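Local coordinates for thioredoxin-like protein (Bacteroides caccae ATCC 43185, PDB 4YOD), which probably acts as a thiol-disulfide oxidoreductase, carrying a thioredoxin-fold domain behind a helical domain of unknown function, at residues K36-N41 and E57-D62; N43-N48 and T86-K91; F116-L121 and A140-A145; I181-C186 and Y217-L222; H187-T192 and K255-L260. All coordinates share one frame; numbering follows the deposited sequence.

Interaction 1: residues K36-N41 and E57-D62; sequences KHYWDN and EQAWVD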
# COMPACT_ATOMS: atom_id res chain seq x y z
N LYS A 36 1.22 -20.40 -9.75
CA LYS A 36 1.86 -20.50 -11.06
C LYS A 36 0.94 -20.95 -12.19
O LYS A 36 1.07 -20.41 -13.29
CB LYS A 36 3.08 -21.42 -10.98
CG LYS A 36 4.31 -20.68 -10.41
CD LYS A 36 5.49 -21.60 -10.12
CE LYS A 36 6.67 -20.83 -9.58
NZ LYS A 36 7.85 -21.70 -9.36
N HIS A 37 -0.00 -21.87 -11.92
CA HIS A 37 -0.88 -22.45 -12.93
C HIS A 37 -2.32 -21.93 -12.89
O HIS A 37 -3.14 -22.38 -13.69
CB HIS A 37 -0.88 -23.99 -12.77
CG HIS A 37 0.47 -24.59 -12.97
ND1 HIS A 37 0.81 -25.20 -14.17
CD2 HIS A 37 1.54 -24.62 -12.15
CE1 HIS A 37 2.08 -25.58 -14.03
NE2 HIS A 37 2.56 -25.24 -12.83
N TYR A 38 -2.60 -20.94 -12.03
CA TYR A 38 -3.94 -20.38 -11.79
C TYR A 38 -4.72 -20.06 -13.05
O TYR A 38 -5.91 -20.39 -13.10
CB TYR A 38 -3.84 -19.10 -10.92
CG TYR A 38 -5.18 -18.65 -10.37
CD1 TYR A 38 -5.71 -19.22 -9.22
CD2 TYR A 38 -5.96 -17.71 -11.05
CE1 TYR A 38 -6.96 -18.85 -8.74
CE2 TYR A 38 -7.20 -17.32 -10.58
CZ TYR A 38 -7.71 -17.90 -9.42
OH TYR A 38 -8.94 -17.53 -8.94
N TRP A 39 -4.07 -19.41 -14.04
CA TRP A 39 -4.70 -18.93 -15.27
C TRP A 39 -4.48 -19.82 -16.49
O TRP A 39 -4.84 -19.40 -17.59
CB TRP A 39 -4.17 -17.51 -15.57
CG TRP A 39 -4.48 -16.50 -14.49
CD1 TRP A 39 -3.65 -16.07 -13.51
CD2 TRP A 39 -5.75 -15.87 -14.25
NE1 TRP A 39 -4.29 -15.15 -12.71
CE2 TRP A 39 -5.59 -15.02 -13.13
CE3 TRP A 39 -7.00 -15.90 -14.89
CZ2 TRP A 39 -6.62 -14.21 -12.64
CZ3 TRP A 39 -8.03 -15.11 -14.40
CH2 TRP A 39 -7.84 -14.28 -13.28
N ASP A 40 -3.91 -21.01 -16.31
CA ASP A 40 -3.59 -21.95 -17.39
C ASP A 40 -4.78 -22.32 -18.31
O ASP A 40 -4.56 -22.54 -19.50
CB ASP A 40 -3.04 -23.26 -16.80
CG ASP A 40 -1.56 -23.24 -16.41
OD1 ASP A 40 -0.98 -22.14 -16.35
OD2 ASP A 40 -1.00 -24.34 -16.19
N ASN A 41 -6.02 -22.38 -17.77
CA ASN A 41 -7.19 -22.79 -18.54
C ASN A 41 -8.02 -21.61 -19.04
O ASN A 41 -9.15 -21.79 -19.49
CB ASN A 41 -8.05 -23.75 -17.72
CG ASN A 41 -7.32 -25.03 -17.43
OD1 ASN A 41 -6.33 -25.39 -18.08
ND2 ASN A 41 -7.77 -25.74 -16.43
N GLU A 57 -14.22 -11.41 -12.57
CA GLU A 57 -13.76 -10.56 -11.46
C GLU A 57 -13.58 -11.40 -10.17
O GLU A 57 -12.61 -11.19 -9.45
CB GLU A 57 -14.71 -9.37 -11.24
CG GLU A 57 -14.30 -8.41 -10.13
CD GLU A 57 -15.07 -7.10 -10.15
OE1 GLU A 57 -15.88 -6.89 -11.08
OE2 GLU A 57 -14.87 -6.28 -9.23
N GLN A 58 -14.48 -12.37 -9.92
CA GLN A 58 -14.35 -13.22 -8.74
C GLN A 58 -13.09 -14.09 -8.84
O GLN A 58 -12.41 -14.29 -7.83
CB GLN A 58 -15.61 -14.06 -8.48
CG GLN A 58 -15.62 -14.80 -7.13
CD GLN A 58 -15.24 -13.94 -5.95
OE1 GLN A 58 -15.73 -12.82 -5.77
NE2 GLN A 58 -14.36 -14.46 -5.11
N ALA A 59 -12.74 -14.54 -10.06
CA ALA A 59 -11.50 -15.29 -10.33
C ALA A 59 -10.28 -14.42 -10.00
O ALA A 59 -9.33 -14.90 -9.37
CB ALA A 59 -11.46 -15.73 -11.79
N TRP A 60 -10.33 -13.12 -10.37
CA TRP A 60 -9.25 -12.16 -10.07
C TRP A 60 -9.11 -11.96 -8.54
O TRP A 60 -7.99 -11.95 -8.04
CB TRP A 60 -9.45 -10.81 -10.77
CG TRP A 60 -8.37 -9.81 -10.44
CD1 TRP A 60 -8.43 -8.82 -9.50
CD2 TRP A 60 -7.03 -9.81 -10.94
NE1 TRP A 60 -7.22 -8.17 -9.42
CE2 TRP A 60 -6.34 -8.76 -10.29
CE3 TRP A 60 -6.34 -10.58 -11.90
CZ2 TRP A 60 -5.00 -8.45 -10.58
CZ3 TRP A 60 -5.03 -10.28 -12.19
CH2 TRP A 60 -4.36 -9.23 -11.53
N VAL A 61 -10.24 -11.79 -7.82
CA VAL A 61 -10.28 -11.60 -6.36
C VAL A 61 -9.63 -12.83 -5.65
O VAL A 61 -8.78 -12.63 -4.77
CB VAL A 61 -11.75 -11.36 -5.90
CG1 VAL A 61 -11.94 -11.54 -4.38
CG2 VAL A 61 -12.22 -9.99 -6.33
N ASP A 62 -10.02 -14.05 -6.04
CA ASP A 62 -9.47 -15.30 -5.50
C ASP A 62 -7.96 -15.44 -5.80
O ASP A 62 -7.22 -15.92 -4.94
CB ASP A 62 -10.24 -16.51 -6.01
CG ASP A 62 -11.64 -16.62 -5.42
OD1 ASP A 62 -11.85 -16.08 -4.31
OD2 ASP A 62 -12.51 -17.22 -6.07
O HOH W 1 -10.96 -19.28 -7.94

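Interaction 2: residues N43-N48 and T86-K91; sequences NFADTN and TNVDKK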
# COMPACT_ATOMS: atom_id res chain seq x y z
N ASN A 43 -8.41 -18.31 -21.74
CA ASN A 43 -8.07 -17.77 -23.06
C ASN A 43 -8.18 -16.27 -22.96
O ASN A 43 -9.31 -15.75 -22.95
CB ASN A 43 -9.03 -18.34 -24.15
CG ASN A 43 -8.79 -17.78 -25.55
OD1 ASN A 43 -7.84 -17.02 -25.79
ND2 ASN A 43 -9.63 -18.16 -26.51
N PHE A 44 -7.03 -15.56 -22.84
CA PHE A 44 -7.06 -14.11 -22.70
C PHE A 44 -7.40 -13.36 -24.02
O PHE A 44 -7.56 -12.14 -24.00
CB PHE A 44 -5.76 -13.59 -22.10
CG PHE A 44 -5.64 -13.87 -20.63
CD1 PHE A 44 -6.60 -13.40 -19.73
CD2 PHE A 44 -4.55 -14.58 -20.13
CE1 PHE A 44 -6.46 -13.64 -18.35
CE2 PHE A 44 -4.42 -14.81 -18.75
CZ PHE A 44 -5.38 -14.34 -17.88
N ALA A 45 -7.57 -14.08 -25.12
CA ALA A 45 -7.99 -13.49 -26.40
C ALA A 45 -9.52 -13.66 -26.60
O ALA A 45 -10.05 -13.23 -27.63
CB ALA A 45 -7.23 -14.15 -27.53
N ASP A 46 -10.22 -14.25 -25.60
CA ASP A 46 -11.66 -14.54 -25.61
C ASP A 46 -12.55 -13.34 -25.14
O ASP A 46 -12.04 -12.30 -24.72
CB ASP A 46 -11.93 -15.77 -24.71
CG ASP A 46 -13.03 -16.72 -25.14
OD1 ASP A 46 -13.86 -16.32 -26.00
OD2 ASP A 46 -13.09 -17.85 -24.60
N THR A 47 -13.89 -13.53 -25.20
CA THR A 47 -14.92 -12.53 -24.86
C THR A 47 -15.43 -12.67 -23.39
O THR A 47 -16.52 -12.16 -23.08
CB THR A 47 -16.08 -12.61 -25.92
OG1 THR A 47 -17.02 -11.55 -25.71
CG2 THR A 47 -16.81 -13.97 -25.94
N ASN A 48 -14.64 -13.32 -22.50
CA ASN A 48 -14.99 -13.55 -21.09
C ASN A 48 -14.95 -12.25 -20.24
O ASN A 48 -15.22 -12.30 -19.04
CB ASN A 48 -14.09 -14.65 -20.46
CG ASN A 48 -12.60 -14.36 -20.36
OD1 ASN A 48 -12.16 -13.43 -19.69
ND2 ASN A 48 -11.79 -15.26 -20.89
N THR A 86 -1.95 -10.99 -21.03
CA THR A 86 -3.15 -10.25 -21.47
C THR A 86 -2.86 -9.32 -22.66
O THR A 86 -3.80 -8.80 -23.25
CB THR A 86 -3.81 -9.51 -20.30
OG1 THR A 86 -3.06 -8.37 -19.97
CG2 THR A 86 -4.04 -10.39 -19.09
N ASN A 87 -1.57 -9.13 -23.02
CA ASN A 87 -1.13 -8.33 -24.18
C ASN A 87 -1.68 -8.91 -25.50
O ASN A 87 -1.60 -8.25 -26.54
CB ASN A 87 0.39 -8.27 -24.24
CG ASN A 87 0.95 -7.25 -23.29
OD1 ASN A 87 0.64 -6.06 -23.36
ND2 ASN A 87 1.80 -7.68 -22.40
N VAL A 88 -2.26 -10.11 -25.47
CA VAL A 88 -2.86 -10.74 -26.67
C VAL A 88 -4.11 -9.95 -27.17
O VAL A 88 -4.49 -10.09 -28.33
CB VAL A 88 -3.21 -12.23 -26.47
CG1 VAL A 88 -1.94 -13.07 -26.37
CG2 VAL A 88 -4.11 -12.44 -25.25
N ASP A 89 -4.74 -9.16 -26.29
CA ASP A 89 -5.93 -8.39 -26.65
C ASP A 89 -5.95 -7.12 -25.82
O ASP A 89 -6.01 -7.19 -24.59
CB ASP A 89 -7.22 -9.23 -26.44
CG ASP A 89 -8.49 -8.59 -26.98
OD1 ASP A 89 -8.87 -7.51 -26.48
OD2 ASP A 89 -9.13 -9.20 -27.87
N LYS A 90 -5.90 -5.96 -26.48
CA LYS A 90 -5.86 -4.64 -25.83
C LYS A 90 -7.05 -4.42 -24.86
O LYS A 90 -6.86 -3.86 -23.79
CB LYS A 90 -5.83 -3.53 -26.89
CG LYS A 90 -5.56 -2.15 -26.31
CD LYS A 90 -5.13 -1.15 -27.38
CE LYS A 90 -5.17 0.29 -26.92
NZ LYS A 90 -4.67 0.45 -25.53
N LYS A 91 -8.25 -4.85 -25.24
CA LYS A 91 -9.43 -4.68 -24.39
C LYS A 91 -9.37 -5.57 -23.11
O LYS A 91 -9.84 -5.15 -22.05
CB LYS A 91 -10.70 -4.95 -25.18
CG LYS A 91 -11.00 -3.86 -26.21
CD LYS A 91 -12.36 -4.05 -26.88
CE LYS A 91 -12.55 -3.11 -28.05
NZ LYS A 91 -13.77 -3.44 -28.83

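Interaction 3: residues F116-L121 and A140-A145; sequences FYIPVL and ARLELA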
# COMPACT_ATOMS: atom_id res chain seq x y z
N PHE A 116 2.11 -5.95 -4.62
CA PHE A 116 1.51 -6.75 -5.69
C PHE A 116 1.17 -5.85 -6.88
O PHE A 116 1.16 -6.32 -8.01
CB PHE A 116 0.24 -7.49 -5.20
CG PHE A 116 0.37 -8.58 -4.15
CD1 PHE A 116 1.61 -9.12 -3.81
CD2 PHE A 116 -0.77 -9.11 -3.54
CE1 PHE A 116 1.71 -10.13 -2.85
CE2 PHE A 116 -0.66 -10.13 -2.58
CZ PHE A 116 0.58 -10.62 -2.24
N TYR A 117 0.89 -4.56 -6.64
CA TYR A 117 0.54 -3.65 -7.72
C TYR A 117 1.78 -3.19 -8.53
O TYR A 117 1.65 -3.00 -9.75
CB TYR A 117 -0.23 -2.44 -7.18
CG TYR A 117 -0.87 -1.61 -8.27
CD1 TYR A 117 -1.76 -2.19 -9.18
CD2 TYR A 117 -0.59 -0.26 -8.39
CE1 TYR A 117 -2.33 -1.43 -10.20
CE2 TYR A 117 -1.22 0.52 -9.36
CZ TYR A 117 -2.08 -0.07 -10.26
OH TYR A 117 -2.60 0.71 -11.27
N ILE A 118 2.96 -3.03 -7.89
CA ILE A 118 4.21 -2.62 -8.58
C ILE A 118 4.52 -3.54 -9.81
O ILE A 118 4.67 -2.95 -10.89
CB ILE A 118 5.39 -2.50 -7.59
CG1 ILE A 118 5.24 -1.17 -6.78
CG2 ILE A 118 6.76 -2.56 -8.30
CD1 ILE A 118 6.05 -1.13 -5.44
N PRO A 119 4.53 -4.92 -9.75
CA PRO A 119 4.74 -5.70 -11.00
C PRO A 119 3.65 -5.45 -12.07
O PRO A 119 3.98 -5.52 -13.26
CB PRO A 119 4.74 -7.16 -10.54
CG PRO A 119 4.14 -7.16 -9.18
CD PRO A 119 4.44 -5.81 -8.58
N VAL A 120 2.40 -5.12 -11.68
CA VAL A 120 1.35 -4.75 -12.67
C VAL A 120 1.80 -3.46 -13.42
O VAL A 120 1.72 -3.42 -14.64
CB VAL A 120 -0.07 -4.56 -12.07
CG1 VAL A 120 -1.09 -4.25 -13.17
CG2 VAL A 120 -0.51 -5.79 -11.27
N LEU A 121 2.26 -2.43 -12.68
CA LEU A 121 2.71 -1.14 -13.23
C LEU A 121 3.90 -1.32 -14.12
O LEU A 121 3.98 -0.65 -15.15
CB LEU A 121 3.05 -0.16 -12.09
CG LEU A 121 1.88 0.35 -11.26
CD1 LEU A 121 2.37 1.15 -10.07
CD2 LEU A 121 0.89 1.17 -12.12
N ALA A 140 3.94 7.17 -13.85
CA ALA A 140 3.88 8.14 -12.75
C ALA A 140 3.56 7.42 -11.42
O ALA A 140 4.19 7.71 -10.40
CB ALA A 140 2.83 9.22 -13.04
N ARG A 141 2.62 6.45 -11.44
CA ARG A 141 2.30 5.66 -10.25
C ARG A 141 3.50 4.81 -9.81
O ARG A 141 3.77 4.71 -8.62
CB ARG A 141 1.09 4.74 -10.52
CG ARG A 141 -0.22 5.49 -10.47
CD ARG A 141 -1.39 4.58 -10.79
NE ARG A 141 -2.65 5.30 -10.59
CZ ARG A 141 -3.85 4.74 -10.66
NH1 ARG A 141 -3.97 3.45 -10.94
NH2 ARG A 141 -4.93 5.47 -10.43
N LEU A 142 4.26 4.26 -10.78
CA LEU A 142 5.45 3.42 -10.52
C LEU A 142 6.56 4.26 -9.87
O LEU A 142 7.13 3.82 -8.86
CB LEU A 142 5.94 2.72 -11.81
CG LEU A 142 7.10 1.69 -11.67
CD1 LEU A 142 6.80 0.60 -10.62
CD2 LEU A 142 7.43 1.08 -13.01
N GLU A 143 6.78 5.50 -10.36
CA GLU A 143 7.76 6.43 -9.76
C GLU A 143 7.37 6.78 -8.31
O GLU A 143 8.22 6.77 -7.41
CB GLU A 143 7.84 7.72 -10.58
CG GLU A 143 8.83 7.66 -11.73
CD GLU A 143 9.50 9.01 -11.94
OE1 GLU A 143 10.40 9.35 -11.14
OE2 GLU A 143 9.09 9.74 -12.87
N LEU A 144 6.09 7.11 -8.09
CA LEU A 144 5.61 7.46 -6.76
C LEU A 144 5.64 6.24 -5.80
O LEU A 144 5.99 6.42 -4.63
CB LEU A 144 4.20 8.06 -6.85
CG LEU A 144 3.50 8.42 -5.53
CD1 LEU A 144 4.33 9.47 -4.70
CD2 LEU A 144 2.10 8.94 -5.81
N ALA A 145 5.36 5.01 -6.30
CA ALA A 145 5.38 3.78 -5.48
C ALA A 145 6.81 3.43 -4.98
O ALA A 145 6.95 2.74 -3.98
CB ALA A 145 4.79 2.62 -6.26

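Interaction 4: residues I181-C186 and Y217-L222; sequences INNPGC and YPDEEL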
# COMPACT_ATOMS: atom_id res chain seq x y z
N ILE A 181 0.18 10.79 8.80
CA ILE A 181 -0.27 11.84 7.89
C ILE A 181 -1.77 12.02 8.12
O ILE A 181 -2.53 11.06 7.94
CB ILE A 181 0.10 11.51 6.42
CG1 ILE A 181 1.63 11.19 6.31
CG2 ILE A 181 -0.35 12.65 5.48
CD1 ILE A 181 2.21 10.84 4.91
N ASN A 182 -2.19 13.22 8.54
CA ASN A 182 -3.56 13.51 8.96
C ASN A 182 -4.20 14.73 8.29
O ASN A 182 -3.53 15.51 7.62
CB ASN A 182 -3.58 13.72 10.49
CG ASN A 182 -2.80 14.94 10.94
OD1 ASN A 182 -3.31 16.07 10.93
ND2 ASN A 182 -1.56 14.75 11.33
N ASN A 183 -5.52 14.88 8.51
CA ASN A 183 -6.39 15.98 8.08
C ASN A 183 -7.32 16.36 9.25
O ASN A 183 -7.81 15.47 9.94
CB ASN A 183 -7.22 15.59 6.85
CG ASN A 183 -6.62 16.01 5.52
OD1 ASN A 183 -5.42 16.26 5.39
ND2 ASN A 183 -7.46 16.08 4.50
N PRO A 184 -7.56 17.67 9.50
CA PRO A 184 -8.46 18.04 10.61
C PRO A 184 -9.93 17.83 10.24
O PRO A 184 -10.29 17.87 9.05
CB PRO A 184 -8.15 19.52 10.86
CG PRO A 184 -7.13 19.92 9.83
CD PRO A 184 -7.08 18.86 8.79
N GLY A 185 -10.75 17.55 11.25
CA GLY A 185 -12.19 17.33 11.09
C GLY A 185 -12.58 15.94 10.61
O GLY A 185 -13.66 15.45 10.96
N CYS A 186 -11.71 15.31 9.80
CA CYS A 186 -11.81 13.98 9.19
C CYS A 186 -12.14 12.92 10.26
O CYS A 186 -11.37 12.75 11.22
CB CYS A 186 -10.50 13.66 8.46
SG CYS A 186 -10.37 11.98 7.79
N TYR A 217 0.45 17.28 9.11
CA TYR A 217 -0.64 17.81 8.32
C TYR A 217 -0.02 18.42 7.04
O TYR A 217 0.78 19.34 7.12
CB TYR A 217 -1.47 18.83 9.12
CG TYR A 217 -2.51 19.54 8.29
CD1 TYR A 217 -3.46 18.82 7.57
CD2 TYR A 217 -2.54 20.93 8.22
CE1 TYR A 217 -4.40 19.47 6.77
CE2 TYR A 217 -3.50 21.59 7.44
CZ TYR A 217 -4.43 20.85 6.73
OH TYR A 217 -5.37 21.48 5.96
N PRO A 218 -0.34 17.87 5.85
CA PRO A 218 0.30 18.38 4.63
C PRO A 218 -0.50 19.42 3.83
O PRO A 218 0.06 19.97 2.89
CB PRO A 218 0.49 17.10 3.80
CG PRO A 218 -0.68 16.20 4.22
CD PRO A 218 -1.21 16.71 5.55
N ASP A 219 -1.77 19.69 4.18
CA ASP A 219 -2.60 20.61 3.39
C ASP A 219 -2.53 22.08 3.86
O ASP A 219 -1.73 22.41 4.74
CB ASP A 219 -4.06 20.12 3.32
CG ASP A 219 -4.24 18.88 2.49
OD1 ASP A 219 -4.47 19.02 1.26
OD2 ASP A 219 -4.17 17.77 3.06
N GLU A 220 -3.34 22.95 3.23
CA GLU A 220 -3.33 24.41 3.38
C GLU A 220 -4.39 25.00 4.35
O GLU A 220 -4.39 26.23 4.53
CB GLU A 220 -3.51 25.04 1.98
CG GLU A 220 -2.37 24.70 1.02
CD GLU A 220 -2.72 24.61 -0.45
OE1 GLU A 220 -3.03 25.66 -1.06
OE2 GLU A 220 -2.62 23.49 -1.01
N GLU A 221 -5.24 24.17 4.99
CA GLU A 221 -6.27 24.66 5.92
C GLU A 221 -5.69 24.72 7.36
O GLU A 221 -6.21 24.07 8.28
CB GLU A 221 -7.55 23.79 5.85
CG GLU A 221 -8.27 23.82 4.51
CD GLU A 221 -9.17 25.01 4.23
OE1 GLU A 221 -9.72 25.60 5.19
OE2 GLU A 221 -9.36 25.33 3.03
N LEU A 222 -4.63 25.53 7.53
CA LEU A 222 -3.85 25.74 8.76
C LEU A 222 -4.68 26.16 9.99
O LEU A 222 -4.30 25.82 11.11
CB LEU A 222 -2.76 26.79 8.50
CG LEU A 222 -1.35 26.27 8.26
CD1 LEU A 222 -1.20 25.64 6.86
CD2 LEU A 222 -0.34 27.38 8.42

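Interaction 5: residues H187-T192 and K255-L260; sequences HACTET and KAIPTL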
# COMPACT_ATOMS: atom_id res chain seq x y z
N HIS A 187 -13.30 12.24 10.12
CA HIS A 187 -13.78 11.22 11.06
C HIS A 187 -12.84 10.00 11.11
O HIS A 187 -12.61 9.47 12.20
CB HIS A 187 -15.21 10.77 10.73
CG HIS A 187 -15.74 9.75 11.70
ND1 HIS A 187 -16.18 10.12 12.96
CD2 HIS A 187 -15.85 8.41 11.57
CE1 HIS A 187 -16.54 8.99 13.56
NE2 HIS A 187 -16.36 7.94 12.76
N ALA A 188 -12.30 9.58 9.94
CA ALA A 188 -11.36 8.46 9.85
C ALA A 188 -10.04 8.79 10.59
O ALA A 188 -9.40 7.88 11.12
CB ALA A 188 -11.09 8.11 8.40
N CYS A 189 -9.66 10.10 10.64
CA CYS A 189 -8.47 10.59 11.35
C CYS A 189 -8.70 10.49 12.87
O CYS A 189 -7.78 10.11 13.59
CB CYS A 189 -8.10 12.01 10.93
SG CYS A 189 -7.09 12.11 9.42
N THR A 190 -9.92 10.82 13.35
CA THR A 190 -10.30 10.74 14.77
C THR A 190 -10.27 9.27 15.24
O THR A 190 -9.79 8.98 16.33
CB THR A 190 -11.68 11.38 15.04
OG1 THR A 190 -11.78 12.63 14.37
CG2 THR A 190 -11.95 11.58 16.52
N GLU A 191 -10.79 8.36 14.39
CA GLU A 191 -10.84 6.91 14.60
C GLU A 191 -9.41 6.34 14.76
O GLU A 191 -9.15 5.54 15.66
CB GLU A 191 -11.56 6.26 13.41
CG GLU A 191 -12.10 4.87 13.65
CD GLU A 191 -13.01 4.38 12.53
OE1 GLU A 191 -12.48 4.04 11.44
OE2 GLU A 191 -14.24 4.38 12.73
N THR A 192 -8.47 6.82 13.91
CA THR A 192 -7.06 6.44 13.93
C THR A 192 -6.37 6.96 15.20
O THR A 192 -5.60 6.21 15.80
CB THR A 192 -6.37 6.89 12.63
OG1 THR A 192 -6.95 6.16 11.55
CG2 THR A 192 -4.87 6.63 12.63
N LYS A 255 -2.92 9.81 -1.50
CA LYS A 255 -4.24 9.38 -2.04
C LYS A 255 -5.18 8.86 -0.92
O LYS A 255 -6.40 8.81 -1.10
CB LYS A 255 -4.07 8.33 -3.15
CG LYS A 255 -3.54 6.97 -2.68
CD LYS A 255 -3.31 6.03 -3.86
CE LYS A 255 -2.95 4.63 -3.44
NZ LYS A 255 -1.64 4.58 -2.75
N ALA A 256 -4.59 8.47 0.22
CA ALA A 256 -5.29 7.99 1.40
C ALA A 256 -4.85 8.77 2.63
O ALA A 256 -3.69 8.68 3.04
CB ALA A 256 -5.03 6.50 1.61
N ILE A 257 -5.76 9.57 3.20
CA ILE A 257 -5.50 10.31 4.44
C ILE A 257 -6.67 9.94 5.36
O ILE A 257 -7.82 10.04 4.95
CB ILE A 257 -5.26 11.83 4.26
CG1 ILE A 257 -3.90 12.08 3.54
CG2 ILE A 257 -5.29 12.56 5.62
CD1 ILE A 257 -3.65 13.55 3.08
N PRO A 258 -6.41 9.35 6.55
CA PRO A 258 -5.10 9.18 7.20
C PRO A 258 -4.26 8.05 6.60
O PRO A 258 -4.77 7.14 5.95
CB PRO A 258 -5.48 8.86 8.66
CG PRO A 258 -6.82 8.18 8.54
CD PRO A 258 -7.52 8.94 7.45
N THR A 259 -2.95 8.15 6.81
CA THR A 259 -2.05 7.09 6.41
C THR A 259 -0.95 6.98 7.47
O THR A 259 -0.55 7.98 8.07
CB THR A 259 -1.56 7.18 4.96
OG1 THR A 259 -1.13 5.89 4.59
CG2 THR A 259 -0.44 8.18 4.75
N LEU A 260 -0.53 5.74 7.75
CA LEU A 260 0.48 5.48 8.78
C LEU A 260 1.68 4.78 8.21
O LEU A 260 1.53 3.90 7.39
CB LEU A 260 -0.11 4.61 9.91
CG LEU A 260 -1.31 5.17 10.67
CD1 LEU A 260 -1.96 4.08 11.53
CD2 LEU A 260 -0.92 6.34 11.53

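Interaction 1: residues K36-N41 and E57-D62
Y38 and W39 reach across to A59, W60 and D62 from a type I beta turn, H37 to D40, that follows helix 27-37 and packs on helix 53-66 in the all-helical part of the chain. The tight part is aromatic. W39 brings the far end of its six-membered ring to W60, CZ2 lying 3.7 Å from CE3, and its CH2 passes the small methyl of A59, which lets the indole come close to the helix. Beside it Y38, with CG anti to the backbone N (chi1 -167°), drives its phenol between the segments, and Y63 meets both of these rings. The wetter side lies past the hydroxyl, where one water donates to both Y38 OH and D62 OD2. Y38 OH in turn donates to A59 O at 2.7 Å. A phenylalanine in place of Y38 would probably keep the ring packing but leave the A59 carbonyl and the water without the hydroxyl. The donor meets A59 O in the carbonyl plane and on a lone pair, with a C=O...donor angle of 125°.

Interaction 2: residues N43-N48 and T86-K91
F44 turns one face of its ring to T86, whose CG2 methyl stands almost squarely above the centre: it lies 4.0 Å from the centroid of the F44 ring and 10° off the ring normal, a CH-pi contact. Threonine suits this place because its two branches part company. CG2 lies anti to the carbonyl carbon, beside the backbone N, and serves the ring, while OG1 takes the other direction and bonds to the backbone O of I83. V88 comes from a different quarter, setting CG2 against the root of the phenylalanine, 3.7 Å from F44 CB, and reaching on to A45 CB at 4.2 Å. These contacts dock a loop on the link between helices 72-85 and 90-105 of the helical domain. The loop is shaped by a type I beta turn from N43 to D46, in which N43 OD1 accepts from A45 N at 3.0 Å to make an Asx turn. Opposite it, D89 sits at the N-cap of helix 90-105; its OD1 receives K91 N in a weak capping bond, and its CB lies 3.8 Å from F44 O. That carbonyl oxygen is buried by the contact with no polar partner in the model.

Interaction 3: residues F116-L121 and A140-A145
L121 and L142 meet at the apolar centre, their CB atoms 4.1 Å apart where the two helix backbones come nearest. L121 CD1 also presses on the backbone of the opposite helix, 3.7 Å from L142 N. The CD1 branch of L142 meets I118 CG2 at 3.9 Å, the two side chains crossing at about a right angle, and I118 CG1 rests on the methyl of A145, a residue short enough to let the isoleucine close in. Further out, the aliphatic root of R141 still belongs to this apolar surface, its CB touching both methyls of L121. Beyond CG the chain runs extended to NE and carries the guanidinium to Y117, where NH1 donates to OH at 3.1 Å, with the oxygen close to the guanidinium plane. NH1 has a second partner, the carboxylate of D101. The axes of the two short helical segments approach to 9.6 Å and run roughly antiparallel, 141° apart. Helix 90-105, which supplies D101 and Y105, borders the polar edge, while F116 and V120 of helix 114-125 face helix 72-85.

Interaction 4: residues I181-C186 and Y217-L222
Y217 leaves its strand with CG anti to the backbone N (chi1 173°), which sends the ring along the loop that begins at N182. Its CB starts beside the amide of N182, 3.8 Å from OD1. One step out, CD1 meets the backbone oxygen of N182 at 3.3 Å, close to the ring plane and so at the edge of the phenol. CE1 then runs under P184, whose CD is 3.4 Å away; P184 CG lies over the same ring near its rim, the compact, rigid pyrrolidine packing closely on the flat ring. The other face is occupied from within its own loop, where D219 N stands 3.7 Å above the centre. At the tip, Y217 OH accepts from E221 N at 2.9 Å, tying the ring to the turn just ahead of helix 222-228. Alongside, P218 sets CG against I181 CG2 at 3.8 Å, filling the base of the contact with carbon. N182 OD1 is buried here with no polar partner in the model. The contact joins the C-terminal ends of the adjacent parallel strands 176-181 and 211-217 of the thioredoxin fold. W225 of helix 222-228 lies nearly parallel to Y217, and C186 closes the first loop as N-cap of helix 187-197.

Interaction 5: residues H187-T192 and K255-L260
P258 wedges its ring against the first turns of helix 187-197, between C189 and T192. Its CB is 3.7 Å from C189 SG, its CD lies on the methyl of A188, and its CG reaches T192 OG1 at 3.6 Å. The peptide bond from I257 to P258 is cis. A cis-proline facing a CxxC at a helix start is a hallmark of the thioredoxin fold, and the pair C186 and C189, both modelled as free thiols, is consistent with a redox site here. T192 divides its branches. OG1 turns back to donate to A188 O at 3.0 Å, from the opposite face of that carbonyl to T192 N, so the oxygen is gripped by two donors. CG2, anti to the backbone N, points at the end of L260, with CD1 at 4.0 Å. Putting an alanine at T192 would probably open a gap between P258 and L260 and take from A188 O the hydroxyl donor that joins T192 N. C189 SG, besides meeting the proline, touches I257 CG2 at 4.2 Å.

Interactions 1 to 3 belong to the helical domain, interactions 4 and 5 to the thioredoxin-like one. Interactions 1 and 3 are buried, and each puts a tyrosine hydroxyl at the polar side of a carbon-rich contact: the first donates to a backbone carbonyl, the second accepts from an arginine. Interaction 2, partly exposed, relies on methyl-to-ring packing and local turns; it touches interaction 1 through W39 CE3 and F44 CZ, 3.7 Å apart. Interactions 4 and 5, about 10 Å apart between centres, share the sheet and the probable redox site; prolines pack in both, against the Y217 ring in interaction 4 and against the cysteine-bearing helix in interaction 5. I181 N and T259 O, 3.0 Å apart, probably hydrogen-bond across neighbouring strands.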